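Local coordinates for microcin B17-processing protein McbD (Escherichia coli str. K-12 substr. MG1655, PDB 6GRH) that is required to process the inactive microcin B17 precursor into the active peptide antibiotic and belongs to the YcaO family, at residues F214-P219 with G223-T228; L176-G181 with K391-P396. The protein carries 1 engineered substitution. All blocks are in the same frame, centred on the assembly; numbering follows the deposited sequence. Where two conformers were deposited one is given.

Contact 1: F214-P219 with G223-T228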
ATOM      1  N   PHE E 214     -20.512 -47.020   9.420  1.00 36.26           N
ATOM      2  CA  PHE E 214     -20.304 -48.405   9.121  1.00 37.29           C
ATOM      3  C   PHE E 214     -19.028 -48.611   8.291  1.00 36.72           C
ATOM      4  O   PHE E 214     -18.761 -47.854   7.367  1.00 35.18           O
ATOM      5  CB  PHE E 214     -21.508 -48.938   8.336  1.00 38.03           C
ATOM      6  CG  PHE E 214     -22.811 -48.897   9.091  1.00 39.23           C
ATOM      7  CD1 PHE E 214     -22.926 -49.478  10.347  1.00 40.29           C
ATOM      8  CD2 PHE E 214     -23.942 -48.315   8.526  1.00 39.41           C
ATOM      9  CE1 PHE E 214     -24.138 -49.465  11.036  1.00 41.35           C
ATOM     10  CE2 PHE E 214     -25.156 -48.306   9.210  1.00 40.36           C
ATOM     11  CZ  PHE E 214     -25.249 -48.879  10.463  1.00 41.40           C
ATOM     12  N   ASP E 215     -18.251 -49.636   8.634  1.00 37.03           N
ATOM     13  CA  ASP E 215     -17.217 -50.161   7.750  1.00 37.02           C
ATOM     14  C   ASP E 215     -17.906 -51.122   6.767  1.00 36.81           C
ATOM     15  O   ASP E 215     -18.345 -52.203   7.176  1.00 37.62           O
ATOM     16  CB  ASP E 215     -16.137 -50.884   8.571  1.00 38.39           C
ATOM     17  CG  ASP E 215     -14.953 -51.353   7.723  1.00 39.07           C
ATOM     18  OD1 ASP E 215     -15.161 -52.022   6.686  1.00 39.95           O
ATOM     19  OD2 ASP E 215     -13.801 -51.075   8.105  1.00 40.44           O
ATOM     20  N   ILE E 216     -17.999 -50.725   5.488  1.00 35.51           N
ATOM     21  CA  ILE E 216     -18.630 -51.541   4.446  1.00 35.89           C
ATOM     22  C   ILE E 216     -17.622 -52.131   3.449  1.00 35.89           C
ATOM     23  O   ILE E 216     -18.024 -52.594   2.395  1.00 36.29           O
ATOM     24  CB  ILE E 216     -19.717 -50.757   3.666  1.00 35.61           C
ATOM     25  CG1 ILE E 216     -19.128 -49.513   2.982  1.00 34.31           C
ATOM     26  CG2 ILE E 216     -20.863 -50.366   4.589  1.00 35.93           C
ATOM     27  CD1 ILE E 216     -19.934 -49.051   1.785  1.00 34.30           C
ATOM     28  N   THR E 217     -16.329 -52.148   3.789  1.00 35.39           N
ATOM     29  CA  THR E 217     -15.286 -52.655   2.901  1.00 35.07           C
ATOM     30  C   THR E 217     -15.668 -54.003   2.276  1.00 35.95           C
ATOM     31  O   THR E 217     -16.156 -54.859   2.989  1.00 36.94           O
ATOM     32  CB  THR E 217     -14.011 -52.888   3.711  1.00 35.45           C
ATOM     33  OG1 THR E 217     -13.788 -51.752   4.548  1.00 34.90           O
ATOM     34  CG2 THR E 217     -12.811 -53.135   2.793  1.00 35.14           C
ATOM     35  N   LEU E 218     -15.420 -54.197   0.978  1.00 35.89           N
ATOM     36  CA  LEU E 218     -15.626 -55.504   0.340  1.00 36.93           C
ATOM     37  C   LEU E 218     -15.032 -56.583   1.246  1.00 38.10           C
ATOM     38  O   LEU E 218     -13.911 -56.404   1.720  1.00 37.33           O
ATOM     39  CB  LEU E 218     -14.917 -55.602  -1.006  1.00 36.56           C
ATOM     40  CG  LEU E 218     -15.558 -54.934  -2.218  1.00 36.38           C
ATOM     41  CD1 LEU E 218     -14.728 -55.253  -3.441  1.00 36.46           C
ATOM     42  CD2 LEU E 218     -16.982 -55.396  -2.406  1.00 36.99           C
ATOM     43  N   PRO E 219     -15.793 -57.657   1.526  1.00 39.48           N
ATOM     44  CA  PRO E 219     -15.309 -58.727   2.422  1.00 40.68           C
ATOM     45  C   PRO E 219     -13.946 -59.297   2.031  1.00 40.88           C
ATOM     46  O   PRO E 219     -13.696 -59.586   0.858  1.00 40.93           O
ATOM     47  CB  PRO E 219     -16.400 -59.783   2.309  1.00 41.67           C
ATOM     48  CG  PRO E 219     -17.624 -58.938   2.170  1.00 41.81           C
ATOM     49  CD  PRO E 219     -17.235 -57.802   1.271  1.00 40.21           C
ATOM     50  N   GLY E 223      -7.582 -52.480   3.773  1.00 35.07           N
ATOM     51  CA  GLY E 223      -8.068 -51.114   3.899  1.00 34.10           C
ATOM     52  C   GLY E 223      -9.472 -51.059   4.459  1.00 34.09           C
ATOM     53  O   GLY E 223     -10.000 -52.062   4.958  1.00 34.84           O
ATOM     54  N   HIS E 224     -10.082 -49.887   4.356  1.00 33.45           N
ATOM     55  CA  HIS E 224     -11.342 -49.601   5.024  1.00 33.97           C
ATOM     56  C   HIS E 224     -12.167 -48.636   4.193  1.00 33.24           C
ATOM     57  O   HIS E 224     -11.705 -47.526   3.893  1.00 32.98           O
ATOM     58  CB  HIS E 224     -11.075 -49.024   6.418  1.00 34.89           C
ATOM     59  CG  HIS E 224     -10.323 -49.960   7.314  1.00 36.32           C
ATOM     60  ND1 HIS E 224     -10.943 -50.937   8.062  1.00 37.80           N
ATOM     61  CD2 HIS E 224      -8.996 -50.106   7.535  1.00 36.95           C
ATOM     62  CE1 HIS E 224     -10.036 -51.631   8.724  1.00 38.64           C
ATOM     63  NE2 HIS E 224      -8.843 -51.152   8.420  1.00 38.48           N
ATOM     64  N   ALA E 225     -13.361 -49.068   3.792  1.00 33.07           N
ATOM     65  CA  ALA E 225     -14.355 -48.186   3.170  1.00 32.49           C
ATOM     66  C   ALA E 225     -15.327 -47.814   4.259  1.00 32.71           C
ATOM     67  O   ALA E 225     -16.018 -48.672   4.790  1.00 33.79           O
ATOM     68  CB  ALA E 225     -15.075 -48.892   2.048  1.00 33.10           C
ATOM     69  N   VAL E 226     -15.359 -46.550   4.629  1.00 31.58           N
ATOM     70  CA  VAL E 226     -16.202 -46.118   5.731  1.00 32.06           C
ATOM     71  C   VAL E 226     -17.362 -45.294   5.208  1.00 31.61           C
ATOM     72  O   VAL E 226     -17.139 -44.311   4.516  1.00 31.26           O
ATOM     73  CB  VAL E 226     -15.385 -45.343   6.778  1.00 32.00           C
ATOM     74  CG1 VAL E 226     -16.290 -44.786   7.864  1.00 32.41           C
ATOM     75  CG2 VAL E 226     -14.345 -46.278   7.404  1.00 32.76           C
ATOM     76  N   LEU E 227     -18.584 -45.709   5.551  1.00 32.09           N
ATOM     77  CA  LEU E 227     -19.804 -45.044   5.123  1.00 32.31           C
ATOM     78  C   LEU E 227     -20.346 -44.323   6.331  1.00 32.62           C
ATOM     79  O   LEU E 227     -20.575 -44.947   7.363  1.00 33.09           O
ATOM     80  CB  LEU E 227     -20.844 -46.073   4.653  1.00 33.28           C
ATOM     81  CG  LEU E 227     -22.178 -45.526   4.129  1.00 33.49           C
ATOM     82  CD1 LEU E 227     -22.005 -44.725   2.867  1.00 32.66           C
ATOM     83  CD2 LEU E 227     -23.153 -46.679   3.918  1.00 34.77           C
ATOM     84  N   THR E 228     -20.520 -43.010   6.209  0.50 31.93           N
ATOM     85  CA  THR E 228     -21.141 -42.201   7.251  0.50 32.29           C
ATOM     86  C   THR E 228     -22.549 -41.872   6.766  0.50 32.48           C
ATOM     87  O   THR E 228     -22.745 -41.544   5.587  0.50 31.75           O
ATOM     88  CB  THR E 228     -20.356 -40.899   7.530  0.50 31.68           C
ATOM     89  OG1 THR E 228     -19.805 -40.397   6.306  0.50 30.71           O
ATOM     90  CG2 THR E 228     -19.226 -41.128   8.529  0.50 31.83           C
TER
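Asp-215 and His-224 face each other near the turn of a beta hairpin, built from strands 210-215 and 224-231 of a mixed sheet in the YcaO domain. The hairpin is regular at its far end, where Phe-214 and Leu-227 form an antiparallel hydrogen-bonded pair with both of their N-H···O bonds made, Leu-227 N to Phe-214 O at 2.8 Å. Two residues further on, past Asp-215, Ile-216 N still donates to Ala-225 O at 2.9 Å, but beyond that point side chains take over from peptide groups. With CG anti to the backbone N (chi1 -175°), Asp-215 brings its carboxylate across to the imidazole of His-224. OD2 accepts from His-224 ND1 at 2.9 Å; the oxygen sits almost exactly in the plane of the imidazole, at its edge, while the carboxylate itself stands nearly perpendicular to the ring, 82° between planes. The other nitrogen, NE2, is hydrogen-bonded to Ser-323, so both ring nitrogens are engaged, which holds the ring's rotation. OD1 works back into its own segment: Thr-217 N reaches it at 3.1 Å, closing an Asx turn, and Thr-217 OG1 reaches it from the same face of the carboxylate at 2.6 Å. Asn-184 is a further partner of OD1, tying the turn to strand 182-187. On the apolar side of the contact Ile-216 holds CG1 between its backbone N and carbonyl carbon, which lays that methylene over Ala-225 CB and Leu-227 CB, each 4.2 Å away. Helix 157-180 covers the face carrying Phe-214 and Leu-227, and helix 251-275 the face carrying Val-226. The hairpin thus illustrates how a hydroxyl can stand in for a backbone acceptor: Thr-217 OG1, itself donating to Asp-215, receives Ala-225 N at 2.8 Å.

Contact 2: L176-G181 with K391-P396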
ATOM      1  N   LEU E 176     -22.281 -53.402  -3.172  0.50 37.90           N
ATOM      2  CA  LEU E 176     -22.495 -54.659  -2.453  0.50 38.73           C
ATOM      3  C   LEU E 176     -23.288 -54.434  -1.156  0.50 39.13           C
ATOM      4  O   LEU E 176     -24.228 -55.181  -0.863  0.50 39.86           O
ATOM      5  CB  LEU E 176     -21.181 -55.377  -2.158  0.50 38.58           C
ATOM      6  CG  LEU E 176     -21.439 -56.828  -1.743  0.50 39.61           C
ATOM      7  CD1 LEU E 176     -21.990 -57.622  -2.920  0.50 40.31           C
ATOM      8  CD2 LEU E 176     -20.187 -57.490  -1.191  0.50 39.68           C
ATOM      9  N   TYR E 177     -22.923 -53.392  -0.410  1.00 38.61           N
ATOM     10  CA  TYR E 177     -23.669 -52.986   0.800  1.00 39.23           C
ATOM     11  C   TYR E 177     -25.122 -52.627   0.485  1.00 39.82           C
ATOM     12  O   TYR E 177     -26.047 -53.092   1.166  1.00 40.34           O
ATOM     13  CB  TYR E 177     -23.007 -51.789   1.468  1.00 38.60           C
ATOM     14  CG  TYR E 177     -23.843 -51.146   2.551  1.00 38.83           C
ATOM     15  CD1 TYR E 177     -24.050 -51.784   3.763  1.00 40.10           C
ATOM     16  CD2 TYR E 177     -24.421 -49.913   2.363  1.00 38.53           C
ATOM     17  CE1 TYR E 177     -24.810 -51.205   4.767  1.00 40.61           C
ATOM     18  CE2 TYR E 177     -25.187 -49.321   3.350  1.00 39.22           C
ATOM     19  CZ  TYR E 177     -25.374 -49.963   4.551  1.00 40.01           C
ATOM     20  OH  TYR E 177     -26.124 -49.370   5.525  1.00 40.78           O
ATOM     21  N   TRP E 178     -25.306 -51.806  -0.547  1.00 39.09           N
ATOM     22  CA  TRP E 178     -26.642 -51.452  -1.023  1.00 40.05           C
ATOM     23  C   TRP E 178     -27.484 -52.705  -1.318  1.00 41.39           C
ATOM     24  O   TRP E 178     -28.590 -52.850  -0.791  1.00 42.27           O
ATOM     25  CB  TRP E 178     -26.540 -50.587  -2.276  1.00 39.73           C
ATOM     26  CG  TRP E 178     -27.852 -50.289  -2.950  1.00 40.69           C
ATOM     27  CD1 TRP E 178     -28.201 -50.584  -4.242  1.00 41.03           C
ATOM     28  CD2 TRP E 178     -28.967 -49.616  -2.378  1.00 41.22           C
ATOM     29  NE1 TRP E 178     -29.457 -50.121  -4.506  1.00 41.64           N
ATOM     30  CE2 TRP E 178     -29.956 -49.524  -3.381  1.00 41.79           C
ATOM     31  CE3 TRP E 178     -29.227 -49.063  -1.115  1.00 41.58           C
ATOM     32  CZ2 TRP E 178     -31.194 -48.915  -3.160  1.00 42.61           C
ATOM     33  CZ3 TRP E 178     -30.461 -48.444  -0.896  1.00 42.40           C
ATOM     34  CH2 TRP E 178     -31.428 -48.385  -1.914  1.00 42.71           C
ATOM     35  N   LEU E 179     -26.937 -53.624  -2.109  1.00 41.71           N
ATOM     36  CA  LEU E 179     -27.694 -54.795  -2.564  1.00 43.22           C
ATOM     37  C   LEU E 179     -27.995 -55.827  -1.478  1.00 44.85           C
ATOM     38  O   LEU E 179     -29.073 -56.408  -1.480  1.00 45.84           O
ATOM     39  CB  LEU E 179     -26.988 -55.465  -3.744  1.00 43.02           C
ATOM     40  CG  LEU E 179     -26.948 -54.578  -4.995  1.00 42.44           C
ATOM     41  CD1 LEU E 179     -25.940 -55.096  -6.013  1.00 42.36           C
ATOM     42  CD2 LEU E 179     -28.326 -54.415  -5.619  1.00 43.50           C
ATOM     43  N   GLN E 180     -27.049 -56.048  -0.569  1.00 45.15           N
ATOM     44  CA  GLN E 180     -27.134 -57.120   0.436  1.00 46.77           C
ATOM     45  C   GLN E 180     -27.438 -56.660   1.859  1.00 46.78           C
ATOM     46  O   GLN E 180     -27.859 -57.460   2.682  1.00 47.29           O
ATOM     47  CB  GLN E 180     -25.835 -57.918   0.429  1.00 47.08           C
ATOM     48  CG  GLN E 180     -25.580 -58.584  -0.909  1.00 48.33           C
ATOM     49  CD  GLN E 180     -24.481 -59.623  -0.857  1.00 49.50           C
ATOM     50  OE1 GLN E 180     -24.714 -60.804  -1.116  1.00 51.44           O
ATOM     51  NE2 GLN E 180     -23.277 -59.189  -0.516  1.00 49.37           N
ATOM     52  N   GLY E 181     -27.212 -55.387   2.152  1.00 45.91           N
ATOM     53  CA  GLY E 181     -27.353 -54.872   3.507  1.00 46.22           C
ATOM     54  C   GLY E 181     -26.273 -55.260   4.515  1.00 46.09           C
ATOM     55  O   GLY E 181     -26.447 -55.007   5.701  1.00 46.82           O
ATOM     56  N   LYS E 391     -33.242 -50.413  -7.900  1.00 50.03           N
ATOM     57  CA  LYS E 391     -33.306 -49.050  -7.371  1.00 49.64           C
ATOM     58  C   LYS E 391     -31.905 -48.487  -7.243  1.00 47.20           C
ATOM     59  O   LYS E 391     -31.008 -49.166  -6.747  1.00 45.57           O
ATOM     60  CB  LYS E 391     -33.922 -49.039  -5.980  1.00 51.61           C
ATOM     61  CG  LYS E 391     -35.422 -48.840  -5.900  1.00 54.83           C
ATOM     62  CD  LYS E 391     -35.844 -48.537  -4.457  1.00 56.29           C
ATOM     63  CE  LYS E 391     -35.385 -47.150  -4.001  1.00 56.57           C
ATOM     64  NZ  LYS E 391     -35.983 -46.711  -2.704  1.00 58.13           N
ATOM     65  N   MET E 392     -31.710 -47.235  -7.625  1.00 45.94           N
ATOM     66  CA  MET E 392     -30.394 -46.650  -7.443  1.00 44.67           C
ATOM     67  C   MET E 392     -30.123 -46.337  -5.965  1.00 42.66           C
ATOM     68  O   MET E 392     -30.972 -45.798  -5.269  1.00 41.36           O
ATOM     69  CB  MET E 392     -30.208 -45.408  -8.284  1.00 45.40           C
ATOM     70  CG  MET E 392     -28.817 -44.864  -8.108  1.00 45.08           C
ATOM     71  SD  MET E 392     -28.323 -43.770  -9.409  1.00 46.06           S
ATOM     72  CE  MET E 392     -26.734 -43.281  -8.722  1.00 43.79           C
ATOM     73  N   VAL E 393     -28.928 -46.705  -5.510  1.00 42.12           N
ATOM     74  CA  VAL E 393     -28.417 -46.350  -4.168  1.00 42.04           C
ATOM     75  C   VAL E 393     -28.569 -44.832  -3.893  1.00 41.51           C
ATOM     76  O   VAL E 393     -28.316 -44.042  -4.795  1.00 40.15           O
ATOM     77  CB  VAL E 393     -26.929 -46.803  -4.009  1.00 41.14           C
ATOM     78  CG1 VAL E 393     -26.002 -46.048  -4.943  1.00 39.45           C
ATOM     79  CG2 VAL E 393     -26.450 -46.692  -2.556  1.00 41.25           C
ATOM     80  N   PRO E 394     -29.019 -44.436  -2.673  1.00 42.79           N
ATOM     81  CA  PRO E 394     -29.204 -43.016  -2.331  1.00 43.82           C
ATOM     82  C   PRO E 394     -27.875 -42.307  -1.955  1.00 44.20           C
ATOM     83  O   PRO E 394     -27.639 -41.906  -0.801  1.00 44.97           O
ATOM     84  CB  PRO E 394     -30.211 -43.069  -1.176  1.00 44.60           C
ATOM     85  CG  PRO E 394     -29.905 -44.362  -0.489  1.00 44.46           C
ATOM     86  CD  PRO E 394     -29.539 -45.310  -1.599  1.00 44.26           C
ATOM     87  N   PHE E 395     -27.029 -42.155  -2.969  1.00 44.37           N
ATOM     88  CA  PHE E 395     -25.672 -41.654  -2.826  1.00 45.18           C
ATOM     89  C   PHE E 395     -25.440 -40.756  -4.039  1.00 45.40           C
ATOM     90  O   PHE E 395     -25.896 -41.115  -5.121  1.00 45.37           O
ATOM     91  CB  PHE E 395     -24.698 -42.835  -2.824  1.00 45.47           C
ATOM     92  CG  PHE E 395     -23.286 -42.461  -2.480  1.00 45.12           C
ATOM     93  CD1 PHE E 395     -22.368 -42.194  -3.480  1.00 44.85           C
ATOM     94  CD2 PHE E 395     -22.872 -42.387  -1.152  1.00 46.03           C
ATOM     95  CE1 PHE E 395     -21.063 -41.836  -3.179  1.00 44.61           C
ATOM     96  CE2 PHE E 395     -21.567 -42.027  -0.839  1.00 45.42           C
ATOM     97  CZ  PHE E 395     -20.664 -41.743  -1.863  1.00 44.45           C
ATOM     98  N   PRO E 396     -24.771 -39.586  -3.871  1.00 47.34           N
ATOM     99  CA  PRO E 396     -24.531 -38.687  -5.030  1.00 48.66           C
ATOM    100  C   PRO E 396     -23.451 -39.175  -6.023  1.00 51.09           C
ATOM    101  O   PRO E 396     -23.401 -38.742  -7.196  1.00 50.65           O
ATOM    102  CB  PRO E 396     -24.077 -37.371  -4.383  1.00 47.42           C
ATOM    103  CG  PRO E 396     -23.697 -37.686  -2.983  1.00 46.93           C
ATOM    104  CD  PRO E 396     -24.159 -39.063  -2.631  1.00 47.29           C
ATOM    105  OXT PRO E 396     -22.592 -40.010  -5.668  1.00 52.20           O
TER
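The indole of Trp-178, near the C-terminal end of helix 157-180, lies flat against Val-393 and Pro-394 of the extended, proline-containing C-terminal tail of this YcaO protein. Here a single aromatic side chain carries essentially the whole helix side of the contact, and the tail meets it with backbone as much as with side chains. A chi1 of 173°, placing CG opposite the backbone N, swings the ring system out from the helix toward residues 391-394. Over one face of the six-membered ring comes Val-393, its CA 3.8 Å from the centroid and close to the ring normal, a CH-pi contact made by the main chain. Pro-394 adds a second from the same segment: its CD also stands 3.8 Å from that centroid but shifted toward the outer rim, where it approaches Trp-178 CZ3 to 3.3 Å. The inner part of the indole is met by the valine side chain, CB lying 3.8 Å from Trp-178 CG and the CG2 branch reaching back along the ring system toward Trp-178 CB; the two side chains run past each other in opposite directions. At the edge the encounter is different. Lys-391 CB touches Trp-178 CZ2 at 3.9 Å in the ring plane, and the carbonyl of the same residue takes a bent hydrogen bond from NE1, although the position of that oxygen is less certain. Arg-388 makes a cation-pi contact with the indole and also bonds the carbonyl of Trp-178, while Leu-302 of helix 296-304 packs against both Trp-178 and Pro-394. Past the indole the tail bends sharply: Pro-394 is the centre of an inverse gamma turn, closed by a weak 2.9 Å hydrogen bond from Phe-395 N to Val-393 O.

In the fold
From the N terminus the chain reaches contact 2 first, at the end of helix 157-180, then runs through strand 182-187 and helix 196-208 into strand 210-215. Contact 1 closes next, a short hairpin loop, with three residues between its segments. The far longer loop, 209 residues, shuts only when the C-terminal tail returns to the helix, so contact 1 sits wholly within it. Neighbouring residues of the helix serve both: Trp-178 faces the tail, whereas Tyr-177 packs on the hairpin, its CE2 3.4 Å from Leu-227 CD2. Phe-395 of the tail in turn rests on strand 241-248, the hairpin's neighbour in the mixed sheet, so helix, sheet and tail share one buried core.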